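Local coordinates for protein beta-N-acetylhexosaminidase (Beutenbergia cavernae, PDB 5BU9) that probably hydrolyses terminal non-reducing N-acetyl-D-hexosamine residues of N-acetyl-beta-D-hexosaminides, as a member of glycoside hydrolase family 3, at residues F15-D20 and S35-V40; A22-V27 and A54-Q59; V40-R45 and L74-D79; S124-N129 and S177-V182; T267-A272 and L297-P302. All coordinates share one frame; numbering follows the deposited sequence.

The five contacts belong to one TIM-barrel-type domain and illustrate how parallel strands and surrounding helices build it. Interactions 1, 3 and 4 pair neighbouring strands of the curled sheet. Interactions 1 and 3 share Val40 on strand 39-43, with centres about 9 Å apart, and strand 75-82 carries the sheet on to interaction 4, its centre about 10 Å from that of interaction 3. Interaction 5 joins the chain after strand 264-267 to strand 296-298, which pairs in turn with strand 15-20 of interaction 1. Interaction 2 lies outside the sheet and alternates along the chain with interactions 1 and 3. Segments from both ends of the sequence thus meet around a single barrel.

Interaction 1 of 5, residues F15-D20 and S35-V40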
# COMPACT_ATOMS: atom_id res chain seq x y z
N PHE A 15 0.26 3.41 -11.04
CA PHE A 15 0.00 1.98 -10.86
C PHE A 15 1.17 1.24 -10.22
O PHE A 15 2.34 1.57 -10.41
CB PHE A 15 -0.33 1.33 -12.20
CG PHE A 15 -1.72 1.63 -12.69
CD1 PHE A 15 -1.99 2.82 -13.36
CD2 PHE A 15 -2.75 0.74 -12.49
CE1 PHE A 15 -3.26 3.11 -13.82
CE2 PHE A 15 -4.03 1.01 -12.95
CZ PHE A 15 -4.29 2.20 -13.62
N MSE A 16 0.83 0.22 -9.43
CA MSE A 16 1.81 -0.67 -8.85
C MSE A 16 1.44 -2.11 -9.24
O MSE A 16 0.41 -2.63 -8.81
CB MSE A 16 1.90 -0.49 -7.32
CG MSE A 16 3.05 -1.31 -6.68
SE MSE A 16 3.21 -1.02 -4.76
CE MSE A 16 4.37 0.53 -4.78
N VAL A 17 2.24 -2.75 -10.10
CA VAL A 17 1.83 -4.07 -10.61
C VAL A 17 2.64 -5.17 -9.96
O VAL A 17 3.86 -5.04 -9.76
CB VAL A 17 1.92 -4.14 -12.14
CG1 VAL A 17 3.33 -3.88 -12.61
CG2 VAL A 17 1.48 -5.50 -12.61
N GLY A 18 1.94 -6.23 -9.58
CA GLY A 18 2.54 -7.34 -8.86
C GLY A 18 3.39 -8.21 -9.76
O GLY A 18 3.21 -8.21 -10.97
N THR A 19 4.36 -8.89 -9.16
CA THR A 19 5.04 -10.04 -9.74
C THR A 19 5.28 -10.99 -8.58
O THR A 19 5.33 -10.56 -7.42
CB THR A 19 6.40 -9.68 -10.42
OG1 THR A 19 6.99 -10.87 -10.95
CG2 THR A 19 7.38 -9.10 -9.45
N ASP A 20 5.40 -12.27 -8.87
CA ASP A 20 5.70 -13.22 -7.83
C ASP A 20 7.10 -12.88 -7.29
O ASP A 20 7.97 -12.50 -8.06
CB ASP A 20 5.66 -14.65 -8.37
CG ASP A 20 5.97 -15.67 -7.29
OD1 ASP A 20 5.09 -15.85 -6.40
OD2 ASP A 20 7.09 -16.25 -7.31
N SER A 35 3.10 -0.71 -20.95
CA SER A 35 2.08 0.14 -20.34
C SER A 35 2.66 1.27 -19.46
O SER A 35 1.92 2.02 -18.84
CB SER A 35 1.10 -0.73 -19.53
OG SER A 35 0.29 -1.52 -20.38
N HIS A 36 3.98 1.37 -19.40
CA HIS A 36 4.67 2.44 -18.65
C HIS A 36 4.38 2.39 -17.14
O HIS A 36 4.54 3.41 -16.44
CB HIS A 36 4.32 3.83 -19.23
CG HIS A 36 4.36 3.88 -20.73
ND1 HIS A 36 5.54 4.02 -21.44
CD2 HIS A 36 3.37 3.78 -21.65
CE1 HIS A 36 5.27 3.98 -22.74
NE2 HIS A 36 3.97 3.85 -22.89
N VAL A 37 3.96 1.24 -16.63
CA VAL A 37 3.77 1.10 -15.18
C VAL A 37 5.08 1.41 -14.44
O VAL A 37 6.18 0.96 -14.82
CB VAL A 37 3.25 -0.28 -14.83
CG1 VAL A 37 3.22 -0.49 -13.32
CG2 VAL A 37 1.85 -0.44 -15.42
N GLY A 38 4.96 2.21 -13.39
CA GLY A 38 6.13 2.83 -12.78
C GLY A 38 6.53 2.29 -11.42
O GLY A 38 7.53 2.73 -10.84
N ASN A 39 5.77 1.30 -10.93
CA ASN A 39 6.02 0.75 -9.61
C ASN A 39 5.70 -0.74 -9.63
O ASN A 39 4.83 -1.16 -10.36
CB ASN A 39 5.19 1.44 -8.54
CG ASN A 39 5.23 2.95 -8.66
OD1 ASN A 39 6.23 3.58 -8.33
ND2 ASN A 39 4.14 3.55 -9.13
N VAL A 40 6.41 -1.51 -8.80
CA VAL A 40 6.18 -2.94 -8.71
C VAL A 40 6.04 -3.41 -7.27
O VAL A 40 6.43 -2.73 -6.32
CB VAL A 40 7.27 -3.73 -9.43
CG1 VAL A 40 7.26 -3.41 -10.91
CG2 VAL A 40 8.62 -3.40 -8.85
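Val17 and Val40 pair in parallel across strands 15-20 and 39-43, and with Phe15 they bury most of the surface here. Val17 N donates to Asn39 O at 3.1 Å, and the backbone pairing of Val17 continues to Phe41. A subsidiary CA-H contact puts Val40 CA 3.3 Å from Val17 O. On the side chains, Val17 carries CG1 between its backbone N and carbonyl carbon (chi1 60°), which turns the methyl toward the residues leading into the second strand. Val17 CG1 meets Val37 CG1 at 3.5 Å, tighter than usual for two methyls, the side chains crossing at about a right angle. Val40 CG1 lies farther along, 4.3 Å from Val17 CG1.

Phe15 contributes differently. Phe15 CB rests 4.1 Å from Val37 CG1, but the ring leads away to pack on Met308, Val309 and Val312 of helix 305-318. Its carbonyl oxygen takes the contact's side-chain hydrogen bond: Asn39 ND2 donates to Phe15 O at 3.0 Å, the oxygen lying near the amide plane while the nitrogen stands 46° out of the carbonyl plane. The other end of that amide, OD1, is bonded to Lys337 NZ, which also donates to Gly38 O. On the other face, Met16 CG reaches Val40 O at 3.7 Å.

The chemistry is that of a beta-alpha-beta unit closing on itself: where strand pairing is only beginning, an asparagine side chain supplies a bond to the neighbouring backbone, both ends of its buried amide occupied, and closely packed valines line the face toward helix 26-35, where Thr28 and Ala31 meet them.

Interaction 2 of 5, residues A22-V27 and A54-Q59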
# COMPACT_ATOMS: atom_id res chain seq x y z
N ALA A 22 9.55 -14.57 -6.49
CA ALA A 22 10.68 -15.37 -6.87
C ALA A 22 11.00 -15.24 -8.34
O ALA A 22 11.96 -15.83 -8.82
CB ALA A 22 10.43 -16.82 -6.50
N THR A 23 10.20 -14.48 -9.07
CA THR A 23 10.41 -14.37 -10.52
C THR A 23 9.99 -13.03 -11.05
O THR A 23 8.90 -12.58 -10.73
CB THR A 23 9.62 -15.42 -11.34
OG1 THR A 23 9.87 -16.73 -10.82
CG2 THR A 23 10.04 -15.37 -12.82
N ALA A 24 10.83 -12.42 -11.87
CA ALA A 24 10.41 -11.27 -12.65
C ALA A 24 9.48 -11.76 -13.77
O ALA A 24 9.94 -12.11 -14.85
CB ALA A 24 11.59 -10.54 -13.22
N GLU A 25 8.18 -11.76 -13.51
CA GLU A 25 7.20 -12.30 -14.43
C GLU A 25 7.09 -11.44 -15.69
O GLU A 25 7.14 -10.21 -15.62
CB GLU A 25 5.85 -12.41 -13.72
CG GLU A 25 5.80 -13.51 -12.65
CD GLU A 25 4.37 -13.81 -12.20
OE1 GLU A 25 3.89 -13.15 -11.25
OE2 GLU A 25 3.71 -14.68 -12.83
N GLN A 26 6.91 -12.09 -16.83
CA GLN A 26 6.81 -11.39 -18.11
C GLN A 26 5.65 -10.38 -18.13
O GLN A 26 5.81 -9.29 -18.67
CB GLN A 26 6.69 -12.40 -19.26
CG GLN A 26 6.82 -11.78 -20.67
CD GLN A 26 8.13 -11.03 -20.86
OE1 GLN A 26 9.19 -11.54 -20.52
NE2 GLN A 26 8.06 -9.81 -21.39
N VAL A 27 4.52 -10.71 -17.49
CA VAL A 27 3.36 -9.79 -17.42
C VAL A 27 3.74 -8.46 -16.75
O VAL A 27 3.29 -7.38 -17.18
CB VAL A 27 2.13 -10.45 -16.68
CG1 VAL A 27 2.47 -10.86 -15.24
CG2 VAL A 27 0.90 -9.50 -16.69
N ALA A 54 17.23 -9.88 -4.83
CA ALA A 54 17.93 -8.78 -5.49
C ALA A 54 18.04 -9.00 -6.98
O ALA A 54 18.00 -8.03 -7.74
CB ALA A 54 19.34 -8.58 -4.89
N ALA A 55 18.18 -10.27 -7.40
CA ALA A 55 18.32 -10.59 -8.83
C ALA A 55 16.97 -10.42 -9.57
O ALA A 55 16.92 -9.99 -10.71
CB ALA A 55 18.85 -11.97 -9.00
N VAL A 56 15.88 -10.73 -8.88
CA VAL A 56 14.54 -10.48 -9.39
C VAL A 56 14.32 -8.98 -9.59
O VAL A 56 13.90 -8.54 -10.65
CB VAL A 56 13.48 -11.06 -8.44
CG1 VAL A 56 12.11 -10.53 -8.81
CG2 VAL A 56 13.55 -12.61 -8.45
N VAL A 57 14.60 -8.20 -8.55
CA VAL A 57 14.41 -6.78 -8.61
C VAL A 57 15.28 -6.17 -9.71
O VAL A 57 14.83 -5.30 -10.46
CB VAL A 57 14.70 -6.15 -7.27
CG1 VAL A 57 14.63 -4.60 -7.37
CG2 VAL A 57 13.69 -6.67 -6.25
N GLU A 58 16.51 -6.66 -9.84
CA GLU A 58 17.41 -6.14 -10.87
C GLU A 58 16.77 -6.27 -12.27
O GLU A 58 16.88 -5.35 -13.07
CB GLU A 58 18.78 -6.86 -10.80
CG GLU A 58 19.40 -7.31 -12.15
CD GLU A 58 19.78 -6.17 -13.10
OE1 GLU A 58 19.80 -4.98 -12.66
OE2 GLU A 58 20.05 -6.45 -14.29
N GLN A 59 16.09 -7.38 -12.55
CA GLN A 59 15.43 -7.56 -13.83
C GLN A 59 14.30 -6.55 -14.06
O GLN A 59 14.04 -6.11 -15.19
CB GLN A 59 14.85 -8.96 -13.94
CG GLN A 59 15.83 -10.08 -13.77
CD GLN A 59 15.17 -11.43 -14.01
OE1 GLN A 59 14.62 -11.69 -15.09
NE2 GLN A 59 15.20 -12.30 -13.00
O HOH W 1 13.15 -13.93 -12.69
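Ala24 meets helix 50-61 through its methyl, with Ala24 CB 3.7 Å from Gln59 CB. The same Ala24 CB also lies beside the far end of that glutamine, 3.7 Å from Gln59 OE1, so the side chain passes along the alanine rather than merely touching it at its base. Val56, one turn earlier, covers the backbone that precedes Ala24. Its two methyls divide the work: Val56 CG2 approaches Ala22 O at 3.6 Å, and Val56 CG1 sits 3.8 Å from Ala24 N.

No direct hydrogen bond crosses between the segments. A water does the joining instead, accepting from Ala24 N at 2.9 Å and from Gln59 NE2 at 2.6 Å. Gln59 reaches it because CG lies beside its own backbone N (chi1 -57°) and the chain then runs extended, carrying the amide past the Ala24 methyl. The buried alanine thus has its methyl against the glutamine chain and its own N-H satisfied by the water, while the glutamine and the residues at Ala22 and Thr23 lie toward solvent.

The next shell sets the loop in place. Thr19 OG1 bonds both Thr23 O and Glu25 N, one on each side of Ala24 in sequence. Glu25 occupies the N-cap position of helix 26-35, and its OE1 reaches back to Asp20 N; Asp20 OD2 in turn takes Ala22 N.

In the fold, the contact joins the turn between strand 15-20 and helix 26-35 to helix 50-61, which follows strand 39-43. Val57 points away from the loop and packs against Leu42 and Val76, so the helix meets the sheet and the loop with different sides.

Interaction 3 of 5, residues V40-R45 and L74-D79; sequences VFLAGR and LLVATD
Val40 with Val76 and Phe41 with Ala77 pair in parallel, the axes of strands 40-43 and 75-78 approaching to 4.6 Å at an angle of 24°. The connecting bonds alternate in direction: Val40 N donates to Leu75 O at 2.9 Å, Ala77 N to Val40 O at 3.0 Å, and Leu42 N to Ala77 O at 2.9 Å. A side chain continues the series, for Thr78 OG1 donates a hydrogen bond to Leu42 O at 2.8 Å.

Phe41 swings its ring forward along the neighbouring strand, CG being anti to the backbone N (chi1 169°). The ring edge then reaches Asp79, with Phe41 CE1 3.5 Å from Asp79 OD1, and the carboxylate is turned 73° against the ring plane. Asp79 OD1 is hydrogen-bonded to a glycerol, probably from the crystallisation liquor, and a water donating to Asp79 OD2 accepts from Arg45 NH2. On the opposite face, Val76 CG1 sits 4.0 Å from Leu42 CD1 and touches Val40 CG2 as well.

In this TIM-barrel-type sheet the valine-leucine face is the outer one, covered by Thr53, Val57 and Leu60 of helix 50-61 and, at Val40, by helix 26-35. Phe41 and Ala77 instead meet Met16 of strand 15-20, and strand 128-129 extends the sheet beyond strand 75-82.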
# COMPACT_ATOMS: atom_id res chain seq x y z
N VAL A 40 6.41 -1.51 -8.80
CA VAL A 40 6.18 -2.94 -8.71
C VAL A 40 6.04 -3.41 -7.27
O VAL A 40 6.43 -2.73 -6.32
CB VAL A 40 7.27 -3.73 -9.43
CG1 VAL A 40 7.26 -3.41 -10.91
CG2 VAL A 40 8.62 -3.40 -8.85
N PHE A 41 5.48 -4.59 -7.13
CA PHE A 41 5.20 -5.17 -5.85
C PHE A 41 5.57 -6.65 -5.92
O PHE A 41 5.12 -7.35 -6.81
CB PHE A 41 3.72 -5.00 -5.48
CG PHE A 41 3.31 -5.79 -4.29
CD1 PHE A 41 3.52 -5.29 -3.01
CD2 PHE A 41 2.75 -7.05 -4.43
CE1 PHE A 41 3.15 -6.04 -1.89
CE2 PHE A 41 2.37 -7.80 -3.32
CZ PHE A 41 2.58 -7.29 -2.04
N LEU A 42 6.38 -7.13 -4.99
CA LEU A 42 6.72 -8.57 -4.95
C LEU A 42 5.73 -9.35 -4.09
O LEU A 42 5.63 -9.09 -2.88
CB LEU A 42 8.15 -8.77 -4.44
CG LEU A 42 9.23 -8.65 -5.52
CD1 LEU A 42 9.37 -7.27 -6.06
CD2 LEU A 42 10.57 -9.13 -4.98
N ALA A 43 5.02 -10.31 -4.69
CA ALA A 43 3.87 -10.96 -4.06
C ALA A 43 4.18 -12.39 -3.64
O ALA A 43 5.15 -12.97 -4.11
CB ALA A 43 2.67 -10.98 -5.00
N GLY A 44 3.32 -12.94 -2.79
CA GLY A 44 3.41 -14.34 -2.38
C GLY A 44 4.21 -14.60 -1.11
O GLY A 44 4.15 -13.82 -0.17
N ARG A 45 4.94 -15.72 -1.08
CA ARG A 45 5.85 -16.05 0.02
C ARG A 45 7.07 -16.64 -0.69
O ARG A 45 6.98 -17.64 -1.40
CB ARG A 45 5.26 -17.03 1.07
CG ARG A 45 3.94 -16.54 1.81
CD ARG A 45 4.10 -15.25 2.67
NE ARG A 45 2.88 -14.86 3.40
CZ ARG A 45 1.99 -13.92 3.02
NH1 ARG A 45 0.91 -13.69 3.76
NH2 ARG A 45 2.16 -13.21 1.91
N LEU A 74 11.67 2.76 -10.24
CA LEU A 74 10.55 2.05 -9.62
C LEU A 74 10.52 2.27 -8.12
O LEU A 74 11.56 2.29 -7.46
CB LEU A 74 10.66 0.55 -9.91
CG LEU A 74 10.79 0.08 -11.36
CD1 LEU A 74 10.96 -1.45 -11.47
CD2 LEU A 74 9.55 0.58 -12.14
N LEU A 75 9.32 2.44 -7.58
CA LEU A 75 9.04 2.05 -6.21
C LEU A 75 8.96 0.50 -6.26
O LEU A 75 8.25 -0.09 -7.09
CB LEU A 75 7.75 2.69 -5.69
CG LEU A 75 7.90 4.16 -5.30
CD1 LEU A 75 6.55 4.82 -5.11
CD2 LEU A 75 8.75 4.32 -4.04
N VAL A 76 9.75 -0.14 -5.41
CA VAL A 76 9.77 -1.60 -5.33
C VAL A 76 9.29 -1.97 -3.93
O VAL A 76 9.99 -1.76 -2.94
CB VAL A 76 11.17 -2.18 -5.60
CG1 VAL A 76 11.08 -3.66 -5.68
CG2 VAL A 76 11.79 -1.60 -6.85
N ALA A 77 8.08 -2.50 -3.87
CA ALA A 77 7.42 -2.74 -2.61
C ALA A 77 7.26 -4.20 -2.36
O ALA A 77 7.24 -4.98 -3.32
CB ALA A 77 6.02 -2.07 -2.61
N THR A 78 7.11 -4.58 -1.10
CA THR A 78 6.58 -5.91 -0.78
C THR A 78 5.81 -5.80 0.54
O THR A 78 5.76 -4.74 1.15
CB THR A 78 7.69 -7.01 -0.72
OG1 THR A 78 7.07 -8.28 -0.56
CG2 THR A 78 8.60 -6.79 0.46
N ASP A 79 5.19 -6.90 0.94
CA ASP A 79 4.50 -7.01 2.23
C ASP A 79 5.40 -7.61 3.29
O ASP A 79 5.38 -8.85 3.46
CB ASP A 79 3.25 -7.90 2.13
CG ASP A 79 2.00 -7.16 1.66
OD1 ASP A 79 2.04 -5.91 1.47
OD2 ASP A 79 0.97 -7.84 1.48
O HOH W 2 0.93 -10.61 0.85

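Interaction 4 of 5, residues S124-N129 and S177-V182; sequences SGINLN and SGVETV
Glu180 O receives Asn129 N at 2.8 Å in an almost straight bond, N-H...O 175°, with the donor nearly along the C=O axis. The same oxygen has carbon neighbours too: Leu128 CD1 stands 3.3 Å from Glu180 O, and the CA-H of Leu128 points its way. Parallel pairing proceeds on either side in sequence. Glu180 N donates to Asn127 O at 3.1 Å from 43° above the carbonyl plane, and a weak bond runs from Val182 N to Asn129 O.

Leu128 extends its CG anti to the backbone N (chi1 -173°), which carries Leu128 CD1 across to Val182 CG2 at 3.7 Å, the side chains meeting at about a right angle; Phe227 of the next strand touches both. Val179 CG1 covers the other face, 3.7 Å from Asn129 N. Glu180 bends away, and its OE2 forms a salt bridge with Arg175 while accepting from Thr181 N. Both segments leave their helices through Schellman motifs, with Gly125 and Gly178 at positive phi.

The two asparagines spend their side chains elsewhere, Asn127 OD1 on Val76 N and Asn129 OD1 on Gln80 N. Backbone bonds therefore join strands 128-129 and 180-186 as parallel neighbours of the TIM-barrel-type sheet, while side-chain amides tie the shorter strand back to strand 75-82.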
# COMPACT_ATOMS: atom_id res chain seq x y z
N SER A 124 17.94 -6.37 -0.69
CA SER A 124 17.30 -7.18 -1.73
C SER A 124 16.61 -6.28 -2.76
O SER A 124 15.83 -6.77 -3.58
CB SER A 124 16.29 -8.15 -1.11
OG SER A 124 15.12 -7.47 -0.67
N GLY A 125 16.89 -4.98 -2.71
CA GLY A 125 16.35 -4.03 -3.68
C GLY A 125 14.97 -3.44 -3.41
O GLY A 125 14.41 -2.70 -4.24
N ILE A 126 14.40 -3.78 -2.27
CA ILE A 126 13.11 -3.23 -1.84
C ILE A 126 13.34 -1.81 -1.33
O ILE A 126 14.30 -1.60 -0.57
CB ILE A 126 12.48 -4.11 -0.72
CG1 ILE A 126 12.23 -5.52 -1.25
CG2 ILE A 126 11.24 -3.43 -0.09
CD1 ILE A 126 11.22 -5.58 -2.35
N ASN A 127 12.50 -0.85 -1.70
CA ASN A 127 12.59 0.49 -1.10
C ASN A 127 11.26 0.95 -0.53
O ASN A 127 11.15 2.07 -0.05
CB ASN A 127 13.12 1.54 -2.09
CG ASN A 127 12.31 1.60 -3.37
OD1 ASN A 127 11.12 1.25 -3.40
ND2 ASN A 127 12.96 2.02 -4.45
N LEU A 128 10.23 0.11 -0.61
CA LEU A 128 8.96 0.47 0.01
C LEU A 128 8.38 -0.74 0.71
O LEU A 128 8.27 -1.81 0.10
CB LEU A 128 7.98 1.03 -1.03
CG LEU A 128 6.69 1.58 -0.42
CD1 LEU A 128 7.00 2.78 0.51
CD2 LEU A 128 5.71 1.97 -1.52
N ASN A 129 8.03 -0.58 1.99
CA ASN A 129 7.35 -1.64 2.74
C ASN A 129 5.86 -1.29 2.89
O ASN A 129 5.52 -0.21 3.37
CB ASN A 129 8.01 -1.84 4.11
CG ASN A 129 7.64 -3.17 4.77
OD1 ASN A 129 6.88 -3.96 4.22
ND2 ASN A 129 8.21 -3.43 5.97
N SER A 177 17.03 2.64 7.45
CA SER A 177 17.71 1.75 6.52
C SER A 177 17.36 2.00 5.04
O SER A 177 17.69 1.19 4.19
CB SER A 177 17.41 0.30 6.89
OG SER A 177 18.10 -0.05 8.08
N GLY A 178 16.70 3.12 4.74
CA GLY A 178 16.39 3.49 3.37
C GLY A 178 15.11 2.92 2.79
O GLY A 178 14.91 2.93 1.57
N VAL A 179 14.23 2.42 3.65
CA VAL A 179 12.96 1.83 3.19
C VAL A 179 11.80 2.63 3.71
O VAL A 179 11.58 2.69 4.92
CB VAL A 179 12.79 0.37 3.66
CG1 VAL A 179 11.56 -0.21 3.00
CG2 VAL A 179 14.01 -0.44 3.34
N GLU A 180 11.03 3.24 2.80
CA GLU A 180 9.85 3.98 3.22
C GLU A 180 8.75 3.02 3.60
O GLU A 180 8.77 1.87 3.18
CB GLU A 180 9.37 4.94 2.11
CG GLU A 180 10.02 6.34 2.20
CD GLU A 180 9.59 7.15 3.45
OE1 GLU A 180 10.08 8.30 3.60
OE2 GLU A 180 8.77 6.64 4.26
N THR A 181 7.79 3.50 4.39
CA THR A 181 6.69 2.66 4.83
C THR A 181 5.35 3.18 4.31
O THR A 181 5.24 4.33 3.86
CB THR A 181 6.66 2.59 6.36
OG1 THR A 181 6.87 3.91 6.89
CG2 THR A 181 7.78 1.65 6.86
N VAL A 182 4.34 2.31 4.33
CA VAL A 182 2.97 2.68 3.99
C VAL A 182 2.07 2.33 5.16
O VAL A 182 1.89 1.16 5.44
CB VAL A 182 2.52 1.95 2.74
CG1 VAL A 182 1.09 2.36 2.38
CG2 VAL A 182 3.52 2.22 1.58

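Interaction 5 of 5, residues T267-A272 and L297-P302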
# COMPACT_ATOMS: atom_id res chain seq x y z
N THR A 267 -4.06 2.34 -2.90
CA THR A 267 -5.19 1.45 -2.63
C THR A 267 -4.69 0.15 -2.03
O THR A 267 -3.54 -0.26 -2.22
CB THR A 267 -6.03 1.06 -3.89
OG1 THR A 267 -5.20 0.30 -4.78
CG2 THR A 267 -6.59 2.29 -4.59
N ASP A 268 -5.58 -0.52 -1.30
CA ASP A 268 -5.42 -1.95 -1.05
C ASP A 268 -5.46 -2.64 -2.46
O ASP A 268 -5.87 -2.03 -3.46
CB ASP A 268 -6.52 -2.44 -0.11
CG ASP A 268 -6.27 -3.85 0.45
OD1 ASP A 268 -5.29 -4.52 0.04
OD2 ASP A 268 -7.09 -4.30 1.27
N ASP A 269 -4.98 -3.87 -2.57
CA ASP A 269 -5.07 -4.55 -3.85
C ASP A 269 -6.49 -4.53 -4.41
O ASP A 269 -7.39 -4.97 -3.72
CB ASP A 269 -4.64 -6.01 -3.74
CG ASP A 269 -5.04 -6.78 -4.98
OD1 ASP A 269 -4.41 -6.51 -6.04
OD2 ASP A 269 -6.03 -7.56 -4.93
N VAL A 270 -6.71 -4.04 -5.63
CA VAL A 270 -8.07 -4.06 -6.19
C VAL A 270 -8.19 -5.09 -7.32
O VAL A 270 -9.24 -5.18 -7.96
CB VAL A 270 -8.48 -2.67 -6.69
CG1 VAL A 270 -8.62 -1.72 -5.50
CG2 VAL A 270 -7.47 -2.14 -7.75
N SER A 271 -7.12 -5.82 -7.58
CA SER A 271 -7.07 -6.74 -8.72
C SER A 271 -7.98 -7.96 -8.53
O SER A 271 -8.69 -8.32 -9.46
CB SER A 271 -5.63 -7.20 -9.02
OG SER A 271 -5.14 -8.19 -8.12
N ALA A 272 -7.97 -8.60 -7.35
CA ALA A 272 -8.74 -9.83 -7.18
C ALA A 272 -9.63 -9.84 -5.91
O ALA A 272 -10.48 -10.72 -5.75
CB ALA A 272 -7.80 -11.05 -7.18
N LEU A 297 -3.01 -0.31 -6.55
CA LEU A 297 -2.26 -1.53 -6.36
C LEU A 297 -2.92 -2.66 -7.15
O LEU A 297 -4.09 -2.95 -6.95
CB LEU A 297 -2.18 -1.87 -4.87
CG LEU A 297 -1.41 -3.15 -4.52
CD1 LEU A 297 0.02 -3.07 -4.98
CD2 LEU A 297 -1.51 -3.44 -3.02
N VAL A 298 -2.19 -3.27 -8.08
CA VAL A 298 -2.71 -4.40 -8.89
C VAL A 298 -1.75 -5.59 -8.69
O VAL A 298 -0.94 -5.89 -9.55
CB VAL A 298 -2.84 -4.00 -10.38
CG1 VAL A 298 -3.60 -5.04 -11.16
CG2 VAL A 298 -3.56 -2.65 -10.49
N SER A 299 -1.84 -6.25 -7.53
CA SER A 299 -0.83 -7.22 -7.10
C SER A 299 -1.20 -8.67 -7.37
O SER A 299 -0.50 -9.37 -8.11
CB SER A 299 -0.54 -7.04 -5.61
OG SER A 299 -1.76 -6.96 -4.86
N ALA A 300 -2.31 -9.12 -6.79
CA ALA A 300 -2.70 -10.54 -6.84
C ALA A 300 -2.83 -10.98 -8.30
O ALA A 300 -2.33 -12.02 -8.68
CB ALA A 300 -4.04 -10.80 -6.05
N ASP A 301 -3.53 -10.18 -9.11
CA ASP A 301 -3.76 -10.56 -10.49
C ASP A 301 -3.24 -9.48 -11.42
O ASP A 301 -4.00 -8.61 -11.84
CB ASP A 301 -5.25 -10.80 -10.74
CG ASP A 301 -5.58 -11.15 -12.20
OD1 ASP A 301 -4.64 -11.40 -12.99
OD2 ASP A 301 -6.80 -11.20 -12.53
N PRO A 302 -1.95 -9.53 -11.75
CA PRO A 302 -1.37 -8.47 -12.59
C PRO A 302 -1.87 -8.53 -14.04
O PRO A 302 -1.63 -7.59 -14.80
CB PRO A 302 0.14 -8.72 -12.50
CG PRO A 302 0.29 -10.19 -12.07
CD PRO A 302 -0.98 -10.56 -11.32
O HOH W 3 -8.85 -10.55 -11.08
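An Asx turn at Asp269, in the loop after strand 264-267 of the barrel, receives Ser299, just after strand 296-298. Three sound bonds grip one carboxylate oxygen. Ser299 N meets Asp269 OD1 at 3.0 Å, nearly along the C-O direction. Ser271 OG donates to the syn lone pair of Asp269 OD1 at 2.8 Å. Closing the turn, Ser271 N comes to Asp269 OD1 from above the carboxylate plane at 3.2 Å. Weak bonds from Ser299 OG and Ala300 N add to these. The other oxygen, OD2, accepts from Ala272 N, which completes an Asx motif; so many donors should fix the carboxylate's rotation.

Before the turn, Thr267 OG1 accepts from Leu297 N at 2.9 Å and itself donates to Asp268 O. Val270 N donates to Leu297 O at 3.1 Å, much as a strand partner would. Between these bonds Leu297 folds against the loop, Leu297 CD2 lying 3.5 Å from Asp269 N. Asp268, next to this network, is hydrogen-bonded through OD1 to a glycerol, probably from the crystallisation liquor, which may mark a pocket.

Ser271 OG links the turn to the second segment: placed between its backbone N and carbonyl carbon (chi1 77°), Ser271 OG accepts from Asp301 N at 2.7 Å.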